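Local coordinates for putative cytoplasmic protein (Salmonella typhimurium LT2, PDB 2Q02), which is of unknown function but belongs to the xylose isomerase-like TIM-barrel family, binds zinc and may have isomerase activity, at residues G64-T69 / G98-V103; V117-I122 / I158-S163. All coordinates share one frame; numbering follows the deposited sequence.

Contact 1. Residues G64-T69 / G98-V103; sequences GLEIVT and GARALV
Ile67 and Val68 offer successive carbonyl oxygens to the backbone of Arg100 and Ala101, tying together the two strands of a parallel beta-alpha-beta unit in the TIM barrel. Both bonds are weak. Arg100 N donates to Ile67 O at 3.3 Å. Val68 O receives Ala101 N at 3.0 Å, but the bond is strongly bent, with 130° at the hydrogen. Ile67 O has a second neighbour in Ala99 CA, whose C-H approaches at 3.3 Å. The traffic also runs the other way, since Ala101 O is met by Thr69 CA at 3.2 Å. On their other side, Glu66, Val68 and Thr69 bond through the backbone to strand 35-39, while the Arg100 backbone is hydrogen-bonded to that of Gln135, so both segments are held within the continuous barrel sheet.

At the start of the strands a salt bridge adds to these bonds. Arg100 NH1 lies 3.3 Å from Glu66 OE2 in a weak hydrogen bond, and the carboxylate and guanidinium planes are 76° apart, far from the flat, two-pronged pairing of these groups. The Arg100 chain bends at chi3 (100°), bringing its head back over Val68, whose CG1 sits over one guanidinium face, offset toward the rim.

Apolar contact fills in beside the bonds: Ile67 CG2 meets Ala99 CB at 3.7 Å. Thr69 and Ala101, paired in a parallel bridge, turn their side chains to the same face, and Leu137 of the next strand touches both. Farther along, Val103 comes about 4 Å, side chain to side chain, from the zinc ligand Glu139, bringing this strand pair close to the metal site. The Thr69 hydroxyl is satisfied by Glu37 OE2, while Val103 CG2 rests 3.8 Å from Thr69 OG1.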
ATOM      1  N   GLY A  64      10.059  13.268  12.958  1.00 45.15           N
ATOM      2  CA  GLY A  64      10.854  13.242  11.734  1.00 45.44           C
ATOM      3  C   GLY A  64      10.359  12.272  10.669  1.00 46.27           C
ATOM      4  O   GLY A  64      11.160  11.613  10.003  1.00 46.78           O
ATOM      5  N   LEU A  65       9.036  12.195  10.501  1.00 46.14           N
ATOM      6  CA  LEU A  65       8.399  11.223   9.606  1.00 45.43           C
ATOM      7  C   LEU A  65       7.771  11.893   8.412  1.00 45.71           C
ATOM      8  O   LEU A  65       7.184  12.974   8.531  1.00 46.19           O
ATOM      9  CB  LEU A  65       7.302  10.441  10.326  1.00 44.58           C
ATOM     10  CG  LEU A  65       7.722   9.785  11.639  1.00 46.23           C
ATOM     11  CD1 LEU A  65       6.541   9.045  12.243  1.00 47.91           C
ATOM     12  CD2 LEU A  65       8.914   8.854  11.441  1.00 47.14           C
ATOM     13  N   GLU A  66       7.909  11.246   7.260  1.00 46.60           N
ATOM     14  CA  GLU A  66       7.128  11.566   6.068  1.00 46.93           C
ATOM     15  C   GLU A  66       5.918  10.644   6.019  1.00 46.26           C
ATOM     16  O   GLU A  66       6.058   9.435   6.083  1.00 45.55           O
ATOM     17  CB  GLU A  66       7.963  11.369   4.794  1.00 46.02           C
ATOM     18  CG  GLU A  66       7.125  11.148   3.524  1.00 52.04           C
ATOM     19  CD  GLU A  66       7.908  11.301   2.204  1.00 52.26           C
ATOM     20  OE1 GLU A  66       9.011  10.705   2.060  1.00 57.40           O
ATOM     21  OE2 GLU A  66       7.390  12.013   1.299  1.00 57.95           O
ATOM     22  N   ILE A  67       4.727  11.212   5.883  1.00 46.20           N
ATOM     23  CA  ILE A  67       3.541  10.412   5.621  1.00 46.04           C
ATOM     24  C   ILE A  67       3.494  10.179   4.115  1.00 46.05           C
ATOM     25  O   ILE A  67       3.218  11.096   3.359  1.00 46.40           O
ATOM     26  CB  ILE A  67       2.267  11.123   6.103  1.00 46.11           C
ATOM     27  CG1 ILE A  67       2.330  11.329   7.621  1.00 46.06           C
ATOM     28  CG2 ILE A  67       1.011  10.316   5.679  1.00 46.56           C
ATOM     29  CD1 ILE A  67       1.275  12.245   8.169  1.00 45.41           C
ATOM     30  N   VAL A  68       3.780   8.961   3.679  1.00 46.18           N
ATOM     31  CA  VAL A  68       3.978   8.686   2.262  1.00 45.71           C
ATOM     32  C   VAL A  68       2.652   8.514   1.549  1.00 45.94           C
ATOM     33  O   VAL A  68       2.461   9.070   0.469  1.00 45.96           O
ATOM     34  CB  VAL A  68       4.847   7.422   2.014  1.00 47.26           C
ATOM     35  CG1 VAL A  68       4.981   7.158   0.523  1.00 47.42           C
ATOM     36  CG2 VAL A  68       6.247   7.548   2.694  1.00 46.65           C
ATOM     37  N   THR A  69       1.738   7.732   2.115  1.00 45.69           N
ATOM     38  CA  THR A  69       0.405   7.635   1.507  1.00 45.87           C
ATOM     39  C   THR A  69      -0.704   7.630   2.518  1.00 46.28           C
ATOM     40  O   THR A  69      -0.480   7.469   3.719  1.00 45.68           O
ATOM     41  CB  THR A  69       0.194   6.342   0.636  1.00 46.56           C
ATOM     42  OG1 THR A  69      -0.200   5.247   1.472  1.00 47.46           O
ATOM     43  CG2 THR A  69       1.448   5.961  -0.130  1.00 49.36           C
ATOM     44  N   GLY A  98      -0.244  16.304   5.032  1.00 45.32           N
ATOM     45  CA  GLY A  98       1.001  16.373   4.270  1.00 45.54           C
ATOM     46  C   GLY A  98       1.370  15.054   3.597  1.00 46.09           C
ATOM     47  O   GLY A  98       2.556  14.795   3.332  1.00 45.90           O
ATOM     48  N   ALA A  99       0.364  14.224   3.307  1.00 45.92           N
ATOM     49  CA  ALA A  99       0.594  12.964   2.618  1.00 45.92           C
ATOM     50  C   ALA A  99       0.898  13.207   1.133  1.00 46.16           C
ATOM     51  O   ALA A  99       0.254  14.019   0.453  1.00 47.28           O
ATOM     52  CB  ALA A  99      -0.584  12.045   2.768  1.00 45.92           C
ATOM     53  N   ARG A 100       1.888  12.483   0.645  1.00 46.64           N
ATOM     54  CA  ARG A 100       2.371  12.616  -0.718  1.00 47.73           C
ATOM     55  C   ARG A 100       1.391  12.005  -1.729  1.00 46.50           C
ATOM     56  O   ARG A 100       1.180  12.538  -2.814  1.00 45.16           O
ATOM     57  CB  ARG A 100       3.707  11.862  -0.814  1.00 48.74           C
ATOM     58  CG  ARG A 100       4.415  11.967  -2.156  1.00 52.44           C
ATOM     59  CD  ARG A 100       5.918  11.593  -2.002  1.00 53.51           C
ATOM     60  NE  ARG A 100       6.220  10.214  -2.418  1.00 56.29           N
ATOM     61  CZ  ARG A 100       7.302   9.532  -2.050  1.00 54.71           C
ATOM     62  NH1 ARG A 100       8.212  10.048  -1.226  1.00 56.88           N
ATOM     63  NH2 ARG A 100       7.473   8.309  -2.506  1.00 61.58           N
ATOM     64  N   ALA A 101       0.816  10.870  -1.359  1.00 45.29           N
ATOM     65  CA  ALA A 101       0.034  10.085  -2.286  1.00 45.51           C
ATOM     66  C   ALA A 101      -1.252   9.570  -1.624  1.00 45.89           C
ATOM     67  O   ALA A 101      -1.345   9.463  -0.375  1.00 44.19           O
ATOM     68  CB  ALA A 101       0.877   8.901  -2.800  1.00 44.47           C
ATOM     69  N   LEU A 102      -2.239   9.266  -2.470  1.00 45.36           N
ATOM     70  CA  LEU A 102      -3.432   8.558  -2.031  1.00 45.34           C
ATOM     71  C   LEU A 102      -3.574   7.301  -2.891  1.00 46.23           C
ATOM     72  O   LEU A 102      -3.386   7.320  -4.130  1.00 45.21           O
ATOM     73  CB  LEU A 102      -4.678   9.444  -2.108  1.00 46.53           C
ATOM     74  CG  LEU A 102      -6.086   8.868  -1.913  1.00 45.18           C
ATOM     75  CD1 LEU A 102      -6.294   8.413  -0.492  1.00 47.78           C
ATOM     76  CD2 LEU A 102      -7.112   9.899  -2.271  1.00 44.95           C
ATOM     77  N   VAL A 103      -3.899   6.202  -2.212  1.00 46.27           N
ATOM     78  CA  VAL A 103      -4.010   4.898  -2.857  1.00 45.92           C
ATOM     79  C   VAL A 103      -5.405   4.658  -3.412  1.00 45.25           C
ATOM     80  O   VAL A 103      -6.411   4.958  -2.758  1.00 44.45           O
ATOM     81  CB  VAL A 103      -3.682   3.765  -1.854  1.00 44.40           C
ATOM     82  CG1 VAL A 103      -3.903   2.396  -2.494  1.00 48.25           C
ATOM     83  CG2 VAL A 103      -2.265   3.888  -1.351  1.00 45.30           C
TER

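Contact 2. Residues V117-I122 / I158-S163; sequences VTVEAI and IREAGS
Val119 and Ile122, one turn apart on helix 115-130, face the last turn of helix 151-161; both helices belong to the outer layer of the TIM barrel. No hydrogen bond crosses between the two segments, and the contact is carried largely by apolar groups.

Ile122 does most of the touching, with two branches working in different places. Its CG2, anti to the backbone N (chi1 -68° places CG1 beside that N instead), meets Ala161 CB at 3.7 Å. The same methyl lies 3.6 Å from Ser163 CB, just past the end of the helix. The longer branch reaches the other way along helix 151-161, where CD1 packs 3.9 Å from Ile158 CG1; these two isoleucine side chains cross at about a right angle. Because Ala161 carries only a methyl, the backbones can come close here, its CA lying 5.4 Å from Val119 CA. Val119 CG1 touches that methyl too, at 4.1 Å from Ala161 CB.

A mixed contact, between an apolar side chain and a charged one, involves the exposed Glu160. Its extended side chain lies across Val119 at about a right angle, bringing its OE2 to 3.6 Å from Val119 CG2.

Backbone hydrogen bonds shape the turn that holds Ser163 in place. Gly162, with positive phi, ends the helix in a Schellman motif: its N-H bonds to Arg159 O, and Ser163 N reaches back to Ile158 O at 3.1 Å. Leaving the helix here sets the Ser163 side chain against Ile122.

Side-chain hydrogen bonds then lead beyond the two segments. Ser126, one turn further on, links helix 115-130 to the residue just past helix 151-161: its hydroxyl hydrogen-bonds to both Ile122 O and Ser163 OG. Ser163 OG also takes the backbone N-H of Phe165, while its distance to Ile122 CG2 is 3.7 Å.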
ATOM      1  N   VAL A 117     -13.900   1.994 -19.077  1.00 44.49           N
ATOM      2  CA  VAL A 117     -14.414   2.662 -17.881  1.00 44.21           C
ATOM      3  C   VAL A 117     -13.290   2.921 -16.861  1.00 45.41           C
ATOM      4  O   VAL A 117     -13.246   3.987 -16.262  1.00 46.08           O
ATOM      5  CB  VAL A 117     -15.575   1.865 -17.238  1.00 44.60           C
ATOM      6  CG1 VAL A 117     -15.949   2.398 -15.880  1.00 41.16           C
ATOM      7  CG2 VAL A 117     -16.776   1.870 -18.163  1.00 43.69           C
ATOM      8  N   THR A 118     -12.395   1.954 -16.652  1.00 44.88           N
ATOM      9  CA  THR A 118     -11.240   2.170 -15.772  1.00 45.05           C
ATOM     10  C   THR A 118     -10.364   3.328 -16.273  1.00 45.08           C
ATOM     11  O   THR A 118      -9.933   4.161 -15.496  1.00 45.01           O
ATOM     12  CB  THR A 118     -10.367   0.862 -15.556  1.00 44.65           C
ATOM     13  OG1 THR A 118     -11.111  -0.108 -14.823  1.00 44.73           O
ATOM     14  CG2 THR A 118      -9.098   1.124 -14.764  1.00 42.52           C
ATOM     15  N   VAL A 119     -10.077   3.350 -17.566  1.00 45.20           N
ATOM     16  CA  VAL A 119      -9.281   4.420 -18.157  1.00 45.17           C
ATOM     17  C   VAL A 119      -9.947   5.793 -17.933  1.00 46.19           C
ATOM     18  O   VAL A 119      -9.284   6.753 -17.488  1.00 46.66           O
ATOM     19  CB  VAL A 119      -9.043   4.162 -19.653  1.00 44.19           C
ATOM     20  CG1 VAL A 119      -8.543   5.403 -20.348  1.00 44.95           C
ATOM     21  CG2 VAL A 119      -8.034   3.049 -19.827  1.00 44.13           C
ATOM     22  N   GLU A 120     -11.245   5.887 -18.241  1.00 45.84           N
ATOM     23  CA  GLU A 120     -12.001   7.094 -17.940  1.00 45.49           C
ATOM     24  C   GLU A 120     -11.890   7.495 -16.461  1.00 45.23           C
ATOM     25  O   GLU A 120     -11.737   8.669 -16.133  1.00 45.17           O
ATOM     26  CB  GLU A 120     -13.489   7.002 -18.299  1.00 46.38           C
ATOM     27  CG  GLU A 120     -14.143   8.389 -18.457  1.00 48.78           C
ATOM     28  CD  GLU A 120     -13.453   9.256 -19.551  1.00 54.95           C
ATOM     29  OE1 GLU A 120     -12.915   8.667 -20.534  1.00 60.62           O
ATOM     30  OE2 GLU A 120     -13.439  10.512 -19.436  1.00 56.23           O
ATOM     31  N   ALA A 121     -11.962   6.531 -15.563  1.00 44.28           N
ATOM     32  CA  ALA A 121     -11.823   6.838 -14.131  1.00 43.96           C
ATOM     33  C   ALA A 121     -10.428   7.382 -13.775  1.00 44.90           C
ATOM     34  O   ALA A 121     -10.282   8.294 -12.960  1.00 45.78           O
ATOM     35  CB  ALA A 121     -12.150   5.606 -13.266  1.00 43.31           C
ATOM     36  N   ILE A 122      -9.397   6.812 -14.379  1.00 44.95           N
ATOM     37  CA  ILE A 122      -8.036   7.270 -14.150  1.00 44.96           C
ATOM     38  C   ILE A 122      -7.879   8.701 -14.656  1.00 46.07           C
ATOM     39  O   ILE A 122      -7.268   9.526 -13.954  1.00 47.33           O
ATOM     40  CB  ILE A 122      -6.968   6.335 -14.769  1.00 44.67           C
ATOM     41  CG1 ILE A 122      -6.943   4.990 -14.042  1.00 46.13           C
ATOM     42  CG2 ILE A 122      -5.576   6.940 -14.675  1.00 44.85           C
ATOM     43  CD1 ILE A 122      -6.185   3.918 -14.804  1.00 46.87           C
ATOM     44  N   ILE A 158      -3.030   3.165 -17.324  1.00 45.39           N
ATOM     45  CA  ILE A 158      -2.496   4.463 -16.890  1.00 45.39           C
ATOM     46  C   ILE A 158      -1.876   5.234 -18.076  1.00 46.25           C
ATOM     47  O   ILE A 158      -2.140   6.435 -18.262  1.00 44.49           O
ATOM     48  CB  ILE A 158      -1.499   4.280 -15.696  1.00 45.97           C
ATOM     49  CG1 ILE A 158      -2.303   3.979 -14.419  1.00 45.21           C
ATOM     50  CG2 ILE A 158      -0.613   5.499 -15.458  1.00 42.26           C
ATOM     51  CD1 ILE A 158      -1.492   3.481 -13.248  1.00 45.88           C
ATOM     52  N   ARG A 159      -1.087   4.531 -18.888  1.00 45.80           N
ATOM     53  CA  ARG A 159      -0.507   5.128 -20.092  1.00 46.02           C
ATOM     54  C   ARG A 159      -1.563   5.574 -21.083  1.00 45.96           C
ATOM     55  O   ARG A 159      -1.454   6.644 -21.671  1.00 46.66           O
ATOM     56  CB  ARG A 159       0.445   4.169 -20.804  1.00 45.97           C
ATOM     57  CG  ARG A 159       1.695   3.808 -20.031  1.00 46.25           C
ATOM     58  CD  ARG A 159       2.747   3.230 -20.936  1.00 47.69           C
ATOM     59  NE  ARG A 159       2.333   1.958 -21.551  1.00 52.32           N
ATOM     60  CZ  ARG A 159       2.474   0.747 -21.000  1.00 46.19           C
ATOM     61  NH1 ARG A 159       3.000   0.605 -19.791  1.00 46.77           N
ATOM     62  NH2 ARG A 159       2.077  -0.331 -21.665  1.00 44.50           N
ATOM     63  N   GLU A 160      -2.585   4.760 -21.281  1.00 46.20           N
ATOM     64  CA  GLU A 160      -3.652   5.107 -22.209  1.00 46.86           C
ATOM     65  C   GLU A 160      -4.433   6.336 -21.732  1.00 45.37           C
ATOM     66  O   GLU A 160      -4.869   7.163 -22.537  1.00 45.44           O
ATOM     67  CB  GLU A 160      -4.572   3.909 -22.317  1.00 49.51           C
ATOM     68  CG  GLU A 160      -5.593   3.983 -23.384  1.00 49.57           C
ATOM     69  CD  GLU A 160      -6.446   2.755 -23.349  1.00 56.82           C
ATOM     70  OE1 GLU A 160      -5.874   1.635 -23.211  1.00 53.54           O
ATOM     71  OE2 GLU A 160      -7.680   2.920 -23.452  1.00 61.75           O
ATOM     72  N   ALA A 161      -4.572   6.446 -20.413  1.00 45.47           N
ATOM     73  CA  ALA A 161      -5.178   7.602 -19.761  1.00 45.47           C
ATOM     74  C   ALA A 161      -4.312   8.876 -19.801  1.00 45.02           C
ATOM     75  O   ALA A 161      -4.810   9.979 -19.529  1.00 44.96           O
ATOM     76  CB  ALA A 161      -5.511   7.254 -18.313  1.00 45.97           C
ATOM     77  N   GLY A 162      -3.035   8.731 -20.159  1.00 44.77           N
ATOM     78  CA  GLY A 162      -2.089   9.849 -20.157  1.00 44.51           C
ATOM     79  C   GLY A 162      -1.857  10.404 -18.753  1.00 45.05           C
ATOM     80  O   GLY A 162      -1.677  11.618 -18.575  1.00 45.16           O
ATOM     81  N   SER A 163      -1.860   9.512 -17.759  1.00 45.01           N
ATOM     82  CA  SER A 163      -1.851   9.895 -16.354  1.00 44.49           C
ATOM     83  C   SER A 163      -0.456   9.823 -15.747  1.00 44.70           C
ATOM     84  O   SER A 163       0.344   8.967 -16.108  1.00 44.80           O
ATOM     85  CB  SER A 163      -2.773   8.954 -15.579  1.00 45.09           C
ATOM     86  OG  SER A 163      -2.529   8.983 -14.174  1.00 45.34           O
TER

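From the N terminus, the chain enters contact 1 on strand 66-73, goes out through helix 81-97 and returns on strand 101-104, closing a loop of 28 residues. A connecting loop then leads into helix 115-130, where contact 2 opens. Strand 135-138 and most of helix 151-161 follow before residues 158-163 close this second loop, of 35 residues, which includes the zinc ligand Glu139. The loops run in series, neither nested nor crossing. Contact 1 joins adjacent strands in the barrel wall; contact 2 joins helices in the layer outside it. Their centres are about 23 Å apart, and they do not touch.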